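Local structure of beta-ketoacyl synthase (Burkholderia phymatum, 4EWG) at residues A64-K69 against V77-V82. The protein probably acts as a 3-oxoacyl-[acyl-carrier-protein] synthase, joining an acyl group to a malonyl unit in fatty acid synthesis, and can bind calcium. Residues are numbered along the deposited sequence; the frame is centred on the assembly and turned at random.
Sequences ADWPRK and VSMYAV
With CG of Trp66 anti to its carbonyl carbon (chi1 -73°) and CG1 of Val82 anti to its own backbone N (chi1 171°), an indole and a methyl branch meet between a loop and a helix. Val82 CG1 lies over one face of the six-membered ring, 4.1 Å from its centroid and 28° off the ring normal, which defines a CH-pi contact. The far end of the ring carries it: Trp66 CH2 is 3.7 Å from Val82 CG1. That same atom also reaches the backbone, since Trp66 CH2 stands 3.6 Å from Met79 O, and the oxygen lies in the ring plane at its edge. Alongside, Trp66 CZ3 and Met79 CB approach to 4.3 Å. No hydrogen bond crosses, and the CA atoms of Trp66 and Met79 remain 10.2 Å apart, so the long indole spans the gap. A hydrogen bond from Trp66 NE1 to Glu86 OE1, one turn beyond Val82, restricts ring rotation. Phe154 packs edge-to-face with Trp66 and also touches Val82, so the indole joins the loop before helix 68-71 to helices 76-92 and 146-154, with Ala81 resting on strand 189-196 of the central sheet, in the N-terminal half of the thiolase-like fold.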
loop_
_atom_site.group_PDB
_atom_site.type_symbol
_atom_site.label_atom_id
_atom_site.label_comp_id
_atom_site.label_asym_id
_atom_site.label_seq_id
_atom_site.Cartn_x
_atom_site.Cartn_y
_atom_site.Cartn_z
ATOM N N ALA A 64 -11.289 0.743 -27.354
ATOM C CA ALA A 64 -12.340 1.651 -27.814
ATOM C C ALA A 64 -13.620 1.579 -26.957
ATOM O O ALA A 64 -14.301 2.578 -26.764
ATOM C CB ALA A 64 -12.661 1.338 -29.280
ATOM N N ASP A 65 -13.937 0.397 -26.448
ATOM C CA ASP A 65 -15.170 0.191 -25.720
ATOM C C ASP A 65 -15.079 0.539 -24.211
ATOM O O ASP A 65 -16.011 0.246 -23.459
ATOM C CB ASP A 65 -15.608 -1.263 -25.921
ATOM C CG ASP A 65 -14.729 -2.252 -25.153
ATOM O OD1 ASP A 65 -13.518 -1.982 -24.938
ATOM O OD2 ASP A 65 -15.275 -3.299 -24.738
ATOM N N TRP A 66 -13.967 1.134 -23.746
ATOM C CA TRP A 66 -13.910 1.617 -22.358
ATOM C C TRP A 66 -14.707 2.857 -22.284
ATOM O O TRP A 66 -14.444 3.802 -23.008
ATOM C CB TRP A 66 -12.486 1.893 -21.893
ATOM C CG TRP A 66 -11.701 0.646 -21.637
ATOM C CD1 TRP A 66 -12.079 -0.671 -21.935
ATOM C CD2 TRP A 66 -10.351 0.542 -21.089
ATOM N NE1 TRP A 66 -11.095 -1.538 -21.591
ATOM C CE2 TRP A 66 -10.026 -0.870 -21.077
ATOM C CE3 TRP A 66 -9.401 1.456 -20.625
ATOM C CZ2 TRP A 66 -8.826 -1.339 -20.605
ATOM C CZ3 TRP A 66 -8.184 0.954 -20.147
ATOM C CH2 TRP A 66 -7.914 -0.415 -20.141
ATOM N N PRO A 67 -15.691 2.886 -21.404
ATOM C CA PRO A 67 -16.524 4.070 -21.306
ATOM C C PRO A 67 -15.861 5.213 -20.547
ATOM O O PRO A 67 -15.301 5.013 -19.457
ATOM C CB PRO A 67 -17.754 3.562 -20.530
ATOM C CG PRO A 67 -17.230 2.457 -19.675
ATOM C CD PRO A 67 -16.136 1.810 -20.483
ATOM N N ARG A 68 -15.982 6.409 -21.116
ATOM C CA ARG A 68 -15.494 7.655 -20.537
ATOM C C ARG A 68 -15.737 7.779 -19.042
ATOM O O ARG A 68 -14.839 8.174 -18.271
ATOM C CB ARG A 68 -16.184 8.822 -21.283
ATOM C CG ARG A 68 -15.761 10.219 -20.834
ATOM C CD ARG A 68 -16.182 11.318 -21.824
ATOM N NE ARG A 68 -15.174 12.379 -21.810
ATOM C CZ ARG A 68 -15.155 13.393 -20.956
ATOM N NH1 ARG A 68 -16.106 13.529 -20.053
ATOM N NH2 ARG A 68 -14.183 14.280 -21.003
ATOM N N LYS A 69 -16.947 7.453 -18.616
ATOM C CA LYS A 69 -17.321 7.619 -17.214
ATOM C C LYS A 69 -16.392 6.814 -16.328
ATOM O O LYS A 69 -16.145 7.183 -15.193
ATOM C CB LYS A 69 -18.794 7.228 -16.988
ATOM N N VAL A 77 -0.635 4.524 -15.908
ATOM C CA VAL A 77 -0.307 3.359 -15.081
ATOM C C VAL A 77 -1.578 2.595 -14.699
ATOM O O VAL A 77 -1.590 1.367 -14.682
ATOM C CB VAL A 77 0.513 3.761 -13.827
ATOM C CG1 VAL A 77 -0.306 4.646 -12.893
ATOM C CG2 VAL A 77 1.019 2.520 -13.078
ATOM N N SER A 78 -2.630 3.326 -14.395
ATOM C CA SER A 78 -3.901 2.720 -14.062
ATOM C C SER A 78 -4.534 2.128 -15.322
ATOM O O SER A 78 -5.112 1.068 -15.268
ATOM C CB SER A 78 -4.844 3.732 -13.387
ATOM O OG SER A 78 -4.452 3.931 -12.032
ATOM N N MET A 79 -4.367 2.788 -16.470
ATOM C CA MET A 79 -4.814 2.184 -17.746
ATOM C C MET A 79 -4.087 0.882 -18.061
ATOM O O MET A 79 -4.720 -0.103 -18.475
ATOM C CB MET A 79 -4.685 3.153 -18.899
ATOM C CG MET A 79 -5.635 4.318 -18.798
ATOM S SD MET A 79 -5.790 5.239 -20.324
ATOM C CE MET A 79 -4.143 5.950 -20.514
ATOM N N TYR A 80 -2.777 0.845 -17.832
ATOM C CA TYR A 80 -2.021 -0.417 -18.004
ATOM C C TYR A 80 -2.583 -1.495 -17.064
ATOM O O TYR A 80 -2.823 -2.619 -17.467
ATOM C CB TYR A 80 -0.560 -0.240 -17.676
ATOM C CG TYR A 80 0.239 0.760 -18.513
ATOM C CD1 TYR A 80 -0.263 1.358 -19.664
ATOM C CD2 TYR A 80 1.532 1.092 -18.124
ATOM C CE1 TYR A 80 0.507 2.247 -20.408
ATOM C CE2 TYR A 80 2.298 1.980 -18.857
ATOM C CZ TYR A 80 1.788 2.544 -19.996
ATOM O OH TYR A 80 2.609 3.434 -20.708
ATOM N N ALA A 81 -2.797 -1.105 -15.811
ATOM C CA ALA A 81 -3.237 -2.021 -14.761
ATOM C C ALA A 81 -4.600 -2.625 -15.151
ATOM O O ALA A 81 -4.786 -3.832 -15.072
ATOM C CB ALA A 81 -3.335 -1.288 -13.427
ATOM N N VAL A 82 -5.530 -1.761 -15.581
ATOM C CA VAL A 82 -6.863 -2.195 -15.974
ATOM C C VAL A 82 -6.827 -3.103 -17.221
ATOM O O VAL A 82 -7.459 -4.144 -17.253
ATOM C CB VAL A 82 -7.791 -1.005 -16.201
ATOM C CG1 VAL A 82 -9.107 -1.462 -16.811
ATOM C CG2 VAL A 82 -8.048 -0.271 -14.881
#